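Local coordinates for diol-dehydratase (Roseburia inulinivorans, PDB 5I2A), which is a B12-independent glycyl radical enzyme of the pyruvate formate lyase-like family that dehydrates 1,2-propanediol, at residues Leu754-Met759 and Ile834-Gln839; Gly337-Ser342 and Ala816-Leu821; Gly552-Gly557 and Gly692-Ser697; Pro654-Asp659 and Asn739-Leu744. All blocks are in the same frame, centred on the assembly; numbering follows the deposited sequence.

Contact 1 (Leu754-Met759 and Ile834-Gln839)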
loop_
_atom_site.group_PDB
_atom_site.type_symbol
_atom_site.label_atom_id
_atom_site.label_comp_id
_atom_site.label_asym_id
_atom_site.label_seq_id
_atom_site.Cartn_x
_atom_site.Cartn_y
_atom_site.Cartn_z
ATOM N N LEU A 754 12.913 -24.634 23.526
ATOM C CA LEU A 754 14.329 -24.727 23.840
ATOM C C LEU A 754 14.565 -25.316 25.231
ATOM O O LEU A 754 14.078 -24.789 26.236
ATOM C CB LEU A 754 14.995 -23.348 23.739
ATOM C CG LEU A 754 16.500 -23.317 24.048
ATOM C CD1 LEU A 754 17.211 -22.273 23.172
ATOM C CD2 LEU A 754 16.767 -23.020 25.511
ATOM N N PHE A 755 15.355 -26.378 25.274
ATOM C CA PHE A 755 15.726 -27.032 26.532
ATOM C C PHE A 755 17.252 -26.980 26.698
ATOM O O PHE A 755 17.984 -27.709 26.021
ATOM C CB PHE A 755 15.210 -28.480 26.553
ATOM C CG PHE A 755 15.383 -29.205 27.881
ATOM C CD1 PHE A 755 15.803 -28.538 29.032
ATOM C CD2 PHE A 755 15.125 -30.570 27.964
ATOM C CE1 PHE A 755 15.951 -29.216 30.238
ATOM C CE2 PHE A 755 15.272 -31.260 29.169
ATOM C CZ PHE A 755 15.686 -30.577 30.310
ATOM N N ASN A 756 17.704 -26.098 27.583
ATOM C CA ASN A 756 19.108 -26.015 27.998
ATOM C C ASN A 756 19.452 -27.002 29.093
ATOM O O ASN A 756 18.720 -27.120 30.069
ATOM C CB ASN A 756 19.441 -24.620 28.533
ATOM C CG ASN A 756 19.957 -23.680 27.471
ATOM O OD1 ASN A 756 20.576 -24.097 26.493
ATOM N ND2 ASN A 756 19.706 -22.390 27.668
ATOM N N MET A 757 20.600 -27.661 28.966
ATOM C CA MET A 757 21.147 -28.414 30.084
ATOM C C MET A 757 22.661 -28.206 30.192
ATOM O O MET A 757 23.341 -28.042 29.184
ATOM C CB MET A 757 20.801 -29.899 29.939
ATOM C CG MET A 757 21.192 -30.746 31.128
ATOM S SD MET A 757 20.642 -32.458 31.020
ATOM C CE MET A 757 18.924 -32.314 31.471
ATOM N N LYS A 758 23.183 -28.184 31.414
ATOM C CA LYS A 758 24.626 -28.055 31.612
ATOM C C LYS A 758 25.186 -29.335 32.243
ATOM O O LYS A 758 24.695 -29.794 33.274
ATOM C CB LYS A 758 24.954 -26.820 32.470
ATOM C CG LYS A 758 26.449 -26.627 32.772
ATOM C CD LYS A 758 26.761 -25.213 33.302
ATOM C CE LYS A 758 26.011 -24.945 34.581
ATOM N NZ LYS A 758 26.244 -23.579 35.138
ATOM N N MET A 759 26.197 -29.915 31.601
ATOM C CA MET A 759 26.840 -31.136 32.085
ATOM C C MET A 759 28.202 -30.817 32.631
ATOM O O MET A 759 28.927 -30.009 32.064
ATOM C CB MET A 759 27.019 -32.177 30.970
ATOM C CG MET A 759 25.848 -32.315 30.013
ATOM S SD MET A 759 24.397 -32.842 30.895
ATOM C CE MET A 759 24.936 -34.467 31.426
ATOM N N ILE A 834 26.331 -19.117 34.688
ATOM C CA ILE A 834 27.051 -19.791 35.761
ATOM C C ILE A 834 26.125 -20.475 36.764
ATOM O O ILE A 834 26.410 -21.580 37.207
ATOM C CB ILE A 834 27.985 -18.796 36.504
ATOM C CG1 ILE A 834 29.176 -18.439 35.607
ATOM C CG2 ILE A 834 28.469 -19.389 37.811
ATOM C CD1 ILE A 834 29.997 -17.230 36.083
ATOM N N LYS A 835 25.006 -19.851 37.124
ATOM C CA LYS A 835 24.180 -20.468 38.149
ATOM C C LYS A 835 23.262 -21.573 37.607
ATOM O O LYS A 835 22.572 -22.218 38.385
ATOM C CB LYS A 835 23.348 -19.420 38.891
ATOM C CG LYS A 835 22.065 -19.023 38.219
ATOM C CD LYS A 835 21.190 -18.194 39.162
ATOM C CE LYS A 835 19.904 -17.743 38.449
ATOM N NZ LYS A 835 20.162 -16.701 37.406
ATOM N N ARG A 836 23.259 -21.796 36.294
ATOM C CA ARG A 836 22.483 -22.901 35.732
ATOM C C ARG A 836 22.895 -24.211 36.393
ATOM O O ARG A 836 24.068 -24.410 36.705
ATOM C CB ARG A 836 22.668 -23.000 34.221
ATOM C CG ARG A 836 21.999 -21.870 33.445
ATOM C CD ARG A 836 22.302 -21.988 31.965
ATOM N NE ARG A 836 21.806 -20.845 31.200
ATOM C CZ ARG A 836 22.017 -20.676 29.900
ATOM N NH1 ARG A 836 22.705 -21.587 29.213
ATOM N NH2 ARG A 836 21.532 -19.603 29.283
ATOM N N THR A 837 21.923 -25.076 36.636
ATOM C CA THR A 837 22.175 -26.359 37.299
ATOM C C THR A 837 23.216 -27.197 36.560
ATOM O O THR A 837 23.126 -27.410 35.356
ATOM C CB THR A 837 20.886 -27.183 37.427
ATOM O OG1 THR A 837 19.839 -26.345 37.927
ATOM C CG2 THR A 837 21.092 -28.362 38.370
ATOM N N GLU A 838 24.232 -27.639 37.285
ATOM C CA GLU A 838 25.221 -28.549 36.727
ATOM C C GLU A 838 24.780 -29.982 37.002
ATOM O O GLU A 838 24.644 -30.363 38.157
ATOM C CB GLU A 838 26.601 -28.284 37.332
ATOM C CG GLU A 838 27.588 -29.383 37.042
ATOM C CD GLU A 838 28.850 -29.255 37.875
ATOM O OE1 GLU A 838 29.506 -28.190 37.824
ATOM O OE2 GLU A 838 29.167 -30.226 38.587
ATOM N N GLN A 839 24.527 -30.766 35.958
ATOM C CA GLN A 839 24.084 -32.150 36.151
ATOM C C GLN A 839 25.257 -33.049 36.554
ATOM O O GLN A 839 26.140 -33.314 35.731
ATOM C CB GLN A 839 23.423 -32.708 34.886
ATOM C CG GLN A 839 22.250 -31.882 34.346
ATOM C CD GLN A 839 21.136 -31.697 35.353
ATOM O OE1 GLN A 839 20.828 -32.593 36.143
ATOM N NE2 GLN A 839 20.532 -30.517 35.343
HETATM O O HOH W 1 23.382 -24.588 29.733
HETATM O O HOH W 2 21.363 -27.736 33.437
#
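K758 reaches from the strand 756-759 into the end of helix 827-835, and its path illustrates how a buried lysine can serve a helix terminus. CB starts beside the T837 carbonyl, 3.5 Å from its O. CG stands anti to the backbone N (chi1 178°), and the chain runs on extended until a bend at chi3 turns CE and the ammonium toward the helix end. CE passes 2.9 Å from R836 O before NZ is reached. NZ makes a weak hydrogen bond to the same R836 O at 2.8 Å, with I834 O 2.9 Å from this nitrogen; its stronger partner is I833 O. The backbone of the lysine is used as well: K758 O accepts a nearly straight bond, 175°, from Q839 N at 2.9 Å. A water between K758 N and T837 O completes the join on the amide side.

Round this stem lie two lesser meetings. M757 CG approaches Q839 CG to 3.6 Å, the two side chains crossing at about a right angle. N756 ND2 sits over one face of the R836 guanidinium, toward its rim, 3.5 Å from NH1, with the planes 29° apart. Both groups are donors there, and they share V815 O as an acceptor; ND2 is also bonded to D721.

The tail after helix 827-835 lies beside strand 756-759, an edge strand, within this chain, of a five-stranded mixed sheet. Carbonyls at and just beyond the end of the helix carry partial negative charge, which would probably favour the protonated lysine.

Contact 2 (Gly337-Ser342 and Ala816-Leu821)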
loop_
_atom_site.group_PDB
_atom_site.type_symbol
_atom_site.label_atom_id
_atom_site.label_comp_id
_atom_site.label_asym_id
_atom_site.label_seq_id
_atom_site.Cartn_x
_atom_site.Cartn_y
_atom_site.Cartn_z
ATOM N N GLY A 337 19.039 -8.627 24.970
ATOM C CA GLY A 337 18.263 -9.811 24.644
ATOM C C GLY A 337 18.855 -10.635 23.515
ATOM O O GLY A 337 18.405 -11.749 23.261
ATOM N N PHE A 338 19.848 -10.074 22.825
ATOM C CA PHE A 338 20.529 -10.762 21.735
ATOM C C PHE A 338 22.057 -10.659 21.928
ATOM O O PHE A 338 22.776 -10.293 21.011
ATOM C CB PHE A 338 20.155 -10.165 20.363
ATOM C CG PHE A 338 18.682 -10.239 20.006
ATOM C CD1 PHE A 338 18.144 -11.382 19.449
ATOM C CD2 PHE A 338 17.856 -9.134 20.183
ATOM C CE1 PHE A 338 16.789 -11.435 19.079
ATOM C CE2 PHE A 338 16.509 -9.176 19.825
ATOM C CZ PHE A 338 15.977 -10.328 19.271
ATOM N N ALA A 339 22.541 -10.961 23.120
ATOM C CA ALA A 339 23.914 -10.586 23.484
ATOM C C ALA A 339 24.936 -11.557 22.901
ATOM O O ALA A 339 24.665 -12.742 22.802
ATOM C CB ALA A 339 24.057 -10.523 24.988
ATOM N N GLY A 340 26.107 -11.051 22.531
ATOM C CA GLY A 340 27.187 -11.910 22.058
ATOM C C GLY A 340 27.478 -11.755 20.572
ATOM O O GLY A 340 28.161 -12.576 19.991
ATOM N N TYR A 341 26.945 -10.699 19.967
ATOM C CA TYR A 341 27.177 -10.393 18.552
ATOM C C TYR A 341 26.659 -11.455 17.569
ATOM O O TYR A 341 27.085 -11.474 16.428
ATOM C CB TYR A 341 28.671 -10.183 18.281
ATOM C CG TYR A 341 29.332 -9.064 19.063
ATOM C CD1 TYR A 341 29.065 -7.740 18.773
ATOM C CD2 TYR A 341 30.254 -9.345 20.065
ATOM C CE1 TYR A 341 29.682 -6.711 19.466
ATOM C CE2 TYR A 341 30.892 -8.325 20.762
ATOM C CZ TYR A 341 30.604 -7.010 20.456
ATOM O OH TYR A 341 31.219 -6.004 21.146
ATOM N N SER A 342 25.764 -12.340 18.001
ATOM C CA SER A 342 25.267 -13.380 17.109
ATOM C C SER A 342 24.361 -12.817 16.004
ATOM O O SER A 342 23.673 -11.801 16.186
ATOM C CB SER A 342 24.497 -14.461 17.887
ATOM O OG SER A 342 24.249 -15.573 17.036
ATOM N N ALA A 816 21.542 -19.553 24.635
ATOM C CA ALA A 816 20.303 -20.304 24.402
ATOM C C ALA A 816 19.946 -20.280 22.925
ATOM O O ALA A 816 19.467 -19.277 22.415
ATOM C CB ALA A 816 19.161 -19.745 25.240
ATOM N N GLY A 817 20.209 -21.383 22.239
ATOM C CA GLY A 817 19.930 -21.476 20.821
ATOM C C GLY A 817 21.074 -20.958 19.979
ATOM O O GLY A 817 20.977 -20.932 18.756
ATOM N N TYR A 818 22.155 -20.552 20.655
ATOM C CA TYR A 818 23.367 -20.050 20.019
ATOM C C TYR A 818 24.506 -20.069 21.009
ATOM O O TYR A 818 24.280 -20.112 22.212
ATOM C CB TYR A 818 23.192 -18.619 19.484
ATOM C CG TYR A 818 23.091 -17.537 20.547
ATOM C CD1 TYR A 818 21.961 -17.428 21.355
ATOM C CD2 TYR A 818 24.116 -16.607 20.728
ATOM C CE1 TYR A 818 21.844 -16.416 22.315
ATOM C CE2 TYR A 818 24.018 -15.593 21.694
ATOM C CZ TYR A 818 22.878 -15.496 22.475
ATOM O OH TYR A 818 22.767 -14.501 23.424
ATOM N N SER A 819 25.722 -20.011 20.486
ATOM C CA SER A 819 26.919 -19.974 21.309
ATOM C C SER A 819 27.564 -18.609 21.197
ATOM O O SER A 819 27.313 -17.873 20.247
ATOM C CB SER A 819 27.894 -21.070 20.883
ATOM O OG SER A 819 27.304 -22.351 21.075
ATOM N N ALA A 820 28.394 -18.270 22.174
ATOM C CA ALA A 820 29.041 -16.977 22.183
ATOM C C ALA A 820 30.357 -17.029 22.956
ATOM O O ALA A 820 30.590 -17.943 23.757
ATOM C CB ALA A 820 28.109 -15.930 22.777
ATOM N N LEU A 821 31.222 -16.061 22.690
ATOM C CA LEU A 821 32.448 -15.917 23.461
ATOM C C LEU A 821 32.080 -15.403 24.855
ATOM O O LEU A 821 31.467 -14.342 24.994
ATOM C CB LEU A 821 33.425 -14.978 22.743
ATOM C CG LEU A 821 34.062 -15.596 21.490
ATOM C CD1 LEU A 821 34.633 -14.529 20.590
ATOM C CD2 LEU A 821 35.159 -16.591 21.909
HETATM O O HOH W 3 30.648 -13.575 21.006
HETATM O O HOH W 4 26.536 -16.871 17.532
#
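Y818 supplies the direct polar link to A339. Its OH donates to A339 O at 2.7 Å, lying in the carbonyl plane on a lone pair with a C=O...O angle of 141°. The acceptor in turn sits at the ring's edge, in its plane. CG of the tyrosine lies between the backbone N and the carbonyl carbon (chi1 71°), a rotation that carries the phenol across to the loop 337-342.

Packing comes next. S342 CB rests against Y818 CD2 at 3.6 Å, oblique to the ring, while OG of the serine is held by F344 N. Farther along, A820 CB points at G340 and comes to 4.2 Å from its CA, an approach open to it because the glycine, at a positive phi of 110°, has no side chain. D109 receives the N-H of G340.

Y818 belongs to the glycyl radical loop of the family, between strands 812-814 and 819-821; G817, just before it, is the predicted radical site, though no radical is present in this structure. The tyrosine therefore ties the chain next to that glycine to the loop that follows helix 332-335. Q789 OE1 takes the N-H of G817 itself.

Water forms the third class. One molecule donates to G340 O at 2.9 Å and accepts from L821 N, so it spans the gap beside the G340–A820 meeting. A second joins S342 OG, 2.7 Å away, to S819 O, to which it donates.

Contact 3 (Gly552-Gly557 and Gly692-Ser697)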
loop_
_atom_site.group_PDB
_atom_site.type_symbol
_atom_site.label_atom_id
_atom_site.label_comp_id
_atom_site.label_asym_id
_atom_site.label_seq_id
_atom_site.Cartn_x
_atom_site.Cartn_y
_atom_site.Cartn_z
ATOM N N GLY A 552 5.769 -15.853 14.861
ATOM C CA GLY A 552 6.233 -16.696 15.955
ATOM C C GLY A 552 6.788 -15.898 17.128
ATOM O O GLY A 552 7.953 -15.495 17.111
ATOM N N PRO A 553 5.946 -15.637 18.139
ATOM C CA PRO A 553 6.364 -14.933 19.358
ATOM C C PRO A 553 6.629 -15.893 20.526
ATOM O O PRO A 553 5.950 -16.919 20.653
ATOM C CB PRO A 553 5.161 -14.021 19.648
ATOM C CG PRO A 553 3.980 -14.871 19.221
ATOM C CD PRO A 553 4.482 -15.799 18.087
ATOM N N GLN A 554 7.595 -15.542 21.375
ATOM C CA GLN A 554 8.126 -16.451 22.392
ATOM C C GLN A 554 7.623 -16.203 23.821
ATOM O O GLN A 554 7.638 -15.067 24.303
ATOM C CB GLN A 554 9.649 -16.374 22.398
ATOM C CG GLN A 554 10.320 -17.191 21.317
ATOM C CD GLN A 554 9.613 -17.080 19.973
ATOM O OE1 GLN A 554 8.777 -17.914 19.640
ATOM N NE2 GLN A 554 9.947 -16.056 19.201
ATOM N N GLY A 555 7.208 -17.275 24.487
ATOM C CA GLY A 555 6.782 -17.221 25.875
ATOM C C GLY A 555 7.915 -17.501 26.859
ATOM O O GLY A 555 8.632 -18.498 26.742
ATOM N N PHE A 556 8.075 -16.607 27.829
ATOM C CA PHE A 556 9.143 -16.704 28.816
ATOM C C PHE A 556 8.622 -17.092 30.186
ATOM O O PHE A 556 7.632 -16.543 30.645
ATOM C CB PHE A 556 9.873 -15.366 28.952
ATOM C CG PHE A 556 10.806 -15.034 27.810
ATOM C CD1 PHE A 556 10.321 -14.785 26.541
ATOM C CD2 PHE A 556 12.178 -14.916 28.035
ATOM C CE1 PHE A 556 11.181 -14.450 25.503
ATOM C CE2 PHE A 556 13.048 -14.571 27.008
ATOM C CZ PHE A 556 12.547 -14.345 25.740
ATOM N N GLY A 557 9.312 -18.002 30.857
ATOM C CA GLY A 557 9.105 -18.202 32.274
ATOM C C GLY A 557 8.207 -19.345 32.697
ATOM O O GLY A 557 7.672 -19.327 33.810
ATOM N N GLY A 692 6.359 -19.964 20.120
ATOM C CA GLY A 692 7.619 -20.596 20.468
ATOM C C GLY A 692 7.874 -20.421 21.958
ATOM O O GLY A 692 7.231 -19.593 22.615
ATOM N N LEU A 693 8.803 -21.205 22.492
ATOM C CA LEU A 693 9.192 -21.124 23.891
ATOM C C LEU A 693 10.720 -21.180 23.975
ATOM O O LEU A 693 11.312 -22.227 24.216
ATOM C CB LEU A 693 8.552 -22.249 24.713
ATOM C CG LEU A 693 7.018 -22.300 24.708
ATOM C CD1 LEU A 693 6.491 -23.635 25.201
ATOM C CD2 LEU A 693 6.423 -21.151 25.505
ATOM N N TYR A 694 11.346 -20.034 23.762
ATOM C CA TYR A 694 12.789 -19.928 23.845
ATOM C C TYR A 694 13.168 -18.505 24.236
ATOM O O TYR A 694 12.373 -17.587 24.066
ATOM C CB TYR A 694 13.448 -20.334 22.528
ATOM C CG TYR A 694 13.209 -19.441 21.317
ATOM C CD1 TYR A 694 13.957 -18.282 21.127
ATOM C CD2 TYR A 694 12.302 -19.809 20.316
ATOM C CE1 TYR A 694 13.789 -17.505 20.009
ATOM C CE2 TYR A 694 12.132 -19.024 19.165
ATOM C CZ TYR A 694 12.873 -17.871 19.026
ATOM O OH TYR A 694 12.738 -17.074 17.915
ATOM N N PRO A 695 14.366 -18.333 24.799
ATOM C CA PRO A 695 14.659 -17.033 25.418
ATOM C C PRO A 695 15.716 -16.156 24.751
ATOM O O PRO A 695 15.795 -14.986 25.121
ATOM C CB PRO A 695 15.159 -17.444 26.796
ATOM C CG PRO A 695 15.983 -18.671 26.484
ATOM C CD PRO A 695 15.218 -19.398 25.361
ATOM N N VAL A 696 16.499 -16.691 23.816
ATOM C CA VAL A 696 17.721 -16.024 23.357
ATOM C C VAL A 696 18.487 -15.624 24.629
ATOM O O VAL A 696 18.668 -16.473 25.489
ATOM C CB VAL A 696 17.450 -14.836 22.424
ATOM C CG1 VAL A 696 18.705 -14.544 21.580
ATOM C CG2 VAL A 696 16.285 -15.164 21.485
ATOM N N SER A 697 18.896 -14.366 24.801
ATOM C CA SER A 697 19.490 -14.005 26.091
ATOM C C SER A 697 18.553 -13.093 26.894
ATOM O O SER A 697 18.953 -12.500 27.896
ATOM C CB SER A 697 20.865 -13.333 25.909
ATOM O OG SER A 697 20.777 -12.035 25.341
#
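Q554 lies flat on the ring of Y694, an example of an amide stacked on an aromatic face. The amide and ring planes are only 3° apart, and CG sits over the centre of the ring in a CH-pi contact, 3.3 Å from the centroid. A bend at chi2 (42°) folds the glutamine so that CD and NE2 continue across toward the phenol end. The closeness of NE2 to Y694 OH is not a hydrogen bond: NE2 donates to G552 O at 2.9 Å and also to D452, while the tyrosine hydroxyl pairs with H451 O. N751 ND2 is bonded to the amide oxygen, so both ends of the amide are fixed and its rotation is set.

F556 and P695 meet differently, crossing at about a right angle with F556 CE2 3.6 Å from P695 CB. P695 CA comes closer still, 3.3 Å from F556 CE2 and oblique to the ring. L693 points away, yet its CD2 bends back to 3.7 Å from G555 O.

The backbones themselves form a single beta bridge. G692 N donates to P553 O at 3.1 Å, and G692 O takes G555 N at 3.0 Å, with Q554 CA adding a CA-H...O contact to the same carbonyl.

The bridge carries on the parallel pairing of strand 548-556 with strand 688-689; strand 454-457 also pairs with 548-556, helix 661-678 packs on P553 and L693, and G557 is the N-cap of helix 558-574.

Contact 4 (Pro654-Asp659 and Asn739-Leu744)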
loop_
_atom_site.group_PDB
_atom_site.type_symbol
_atom_site.label_atom_id
_atom_site.label_comp_id
_atom_site.label_asym_id
_atom_site.label_seq_id
_atom_site.Cartn_x
_atom_site.Cartn_y
_atom_site.Cartn_z
ATOM N N PRO A 654 8.305 -29.222 46.482
ATOM C CA PRO A 654 8.744 -29.879 45.247
ATOM C C PRO A 654 8.656 -28.910 44.061
ATOM O O PRO A 654 7.757 -28.086 44.036
ATOM C CB PRO A 654 7.765 -31.055 45.094
ATOM C CG PRO A 654 6.644 -30.769 46.035
ATOM C CD PRO A 654 7.198 -29.934 47.135
ATOM N N LYS A 655 9.583 -29.004 43.114
ATOM C CA LYS A 655 9.647 -28.065 42.006
ATOM C C LYS A 655 9.559 -28.760 40.643
ATOM O O LYS A 655 9.864 -29.944 40.509
ATOM C CB LYS A 655 10.941 -27.252 42.071
ATOM C CG LYS A 655 11.178 -26.505 43.368
ATOM C CD LYS A 655 10.230 -25.330 43.526
ATOM C CE LYS A 655 10.587 -24.508 44.764
ATOM N NZ LYS A 655 9.652 -23.354 44.982
ATOM N N TYR A 656 9.138 -27.999 39.638
ATOM C CA TYR A 656 9.170 -28.433 38.245
ATOM C C TYR A 656 10.582 -28.878 37.908
ATOM O O TYR A 656 11.536 -28.214 38.276
ATOM C CB TYR A 656 8.704 -27.289 37.333
ATOM C CG TYR A 656 8.838 -27.500 35.832
ATOM C CD1 TYR A 656 8.070 -28.448 35.168
ATOM C CD2 TYR A 656 9.674 -26.686 35.072
ATOM C CE1 TYR A 656 8.159 -28.609 33.792
ATOM C CE2 TYR A 656 9.762 -26.828 33.690
ATOM C CZ TYR A 656 9.010 -27.796 33.060
ATOM O OH TYR A 656 9.108 -27.961 31.703
ATOM N N GLY A 657 10.716 -30.022 37.241
ATOM C CA GLY A 657 12.027 -30.510 36.851
ATOM C C GLY A 657 12.530 -31.674 37.687
ATOM O O GLY A 657 13.706 -32.051 37.616
ATOM N N ASN A 658 11.637 -32.240 38.487
ATOM C CA ASN A 658 11.985 -33.373 39.328
ATOM C C ASN A 658 11.019 -34.541 39.130
ATOM O O ASN A 658 10.907 -35.407 39.993
ATOM C CB ASN A 658 12.007 -32.959 40.800
ATOM C CG ASN A 658 13.047 -31.904 41.086
ATOM O OD1 ASN A 658 14.211 -32.216 41.297
ATOM N ND2 ASN A 658 12.635 -30.644 41.071
ATOM N N ASP A 659 10.305 -34.528 38.008
ATOM C CA ASP A 659 9.399 -35.615 37.634
ATOM C C ASP A 659 8.289 -35.786 38.681
ATOM O O ASP A 659 7.846 -36.887 38.956
ATOM C CB ASP A 659 10.191 -36.916 37.440
ATOM C CG ASP A 659 9.451 -37.947 36.597
ATOM O OD1 ASP A 659 8.381 -37.631 36.040
ATOM O OD2 ASP A 659 9.966 -39.070 36.461
ATOM N N ASN A 739 12.118 -35.887 32.035
ATOM C CA ASN A 739 10.768 -36.411 32.222
ATOM C C ASN A 739 9.763 -35.283 32.492
ATOM O O ASN A 739 8.677 -35.277 31.924
ATOM C CB ASN A 739 10.718 -37.445 33.366
ATOM C CG ASN A 739 11.436 -38.761 33.027
ATOM O OD1 ASN A 739 11.829 -39.012 31.886
ATOM N ND2 ASN A 739 11.599 -39.606 34.034
ATOM N N SER A 740 10.133 -34.329 33.346
ATOM C CA SER A 740 9.268 -33.185 33.626
ATOM C C SER A 740 9.013 -32.355 32.376
ATOM O O SER A 740 7.873 -32.021 32.072
ATOM C CB SER A 740 9.868 -32.268 34.700
ATOM O OG SER A 740 9.756 -32.799 36.004
ATOM N N VAL A 741 10.086 -32.008 31.675
ATOM C CA VAL A 741 9.995 -31.059 30.565
ATOM C C VAL A 741 9.207 -31.688 29.413
ATOM O O VAL A 741 8.491 -31.000 28.697
ATOM C CB VAL A 741 11.389 -30.609 30.089
ATOM C CG1 VAL A 741 11.285 -29.695 28.875
ATOM C CG2 VAL A 741 12.144 -29.888 31.228
ATOM N N ALA A 742 9.308 -33.009 29.263
ATOM C CA ALA A 742 8.531 -33.702 28.232
ATOM C C ALA A 742 7.034 -33.764 28.532
ATOM O O ALA A 742 6.276 -34.174 27.677
ATOM C CB ALA A 742 9.053 -35.098 28.016
ATOM N N LYS A 743 6.603 -33.355 29.722
ATOM C CA LYS A 743 5.162 -33.320 30.012
ATOM C C LYS A 743 4.461 -32.100 29.393
ATOM O O LYS A 743 3.235 -32.052 29.313
ATOM C CB LYS A 743 4.916 -33.360 31.522
ATOM C CG LYS A 743 5.377 -34.687 32.159
ATOM C CD LYS A 743 5.398 -34.629 33.679
ATOM C CE LYS A 743 6.013 -35.897 34.266
ATOM N NZ LYS A 743 6.238 -35.787 35.738
ATOM N N LEU A 744 5.241 -31.121 28.954
ATOM C CA LEU A 744 4.680 -30.001 28.211
ATOM C C LEU A 744 4.208 -30.481 26.841
ATOM O O LEU A 744 4.732 -31.469 26.312
ATOM C CB LEU A 744 5.711 -28.893 28.026
ATOM C CG LEU A 744 6.379 -28.278 29.248
ATOM C CD1 LEU A 744 7.313 -27.193 28.785
ATOM C CD2 LEU A 744 5.322 -27.718 30.187
#
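S740 OG is gripped by the loop 654-659 through two backbone N-H groups. D659 N gives the stronger bond, 2.7 Å with an angle of 149°, and G657 N a weak one at 3.2 Å. D664 OD2 is a further partner, so the hydroxyl is held both by the loop and by D664. G657 and D659 both adopt positive phi where the loop winds round this oxygen.

The carboxylate of D659 then reaches over the helix end, and its two oxygens are used separately. K743 NZ forms a salt bridge to OD1 at 2.8 Å on the anti lone pair, the lysine chain extended beyond CG and crossing the aspartate at about a right angle. N739 ND2 donates to OD2 at 3.0 Å from above the carboxylate plane, the amide and carboxylate being turned 66° against each other. N739 OD1 is hydrogen-bonded to Q783 NE2, which fixes the other end of the amide. Since D661 and D664 also pair with K743 NZ, the lysine is surrounded by acid, which would probably stabilise its charged form.

Apolar packing adjoins the polar group. With chi1 at 173° the ring of Y656 swings out to the 739-744 segment, crossing V741 and L744 at about a right angle. Its phenol end packs on both, with Y656 CZ 4.2 Å from V741 CG2 and Y656 OH 3.5 Å from L744 CD1. V723 O is hydrogen-bonded to that hydroxyl.

In the fold, the loop links helices 637-651 and 661-678 and receives the end of helix 734-741, with helix 661-678 touching both Y656 and L744 and helix 558-574 packing on the same pair.

Overall arrangement
Three of the contacts form a continuous cluster round the glycyl radical loop, and the fourth hangs from its edge. L754 is the hub: its CD1 lies 3.3 Å from N of G817, the predicted radical site, joining contacts 1 and 2, while its N lies 3.0 Å from L693 O, a probable hydrogen bond to contact 3. Contacts 2 and 3 meet where A339 N approaches S697 OG at 3.0 Å, also a probable bond. Bound 1,2-ethanediol, probably from the crystallisation liquor, lies about 4 Å from the side chains of F338 (contact 2) and Y694 (contact 3). Contact 4 joins through contact 1, V741 CG2 being 3.7 Å from F755 CZ; its centre is about 27 Å from that of contact 2.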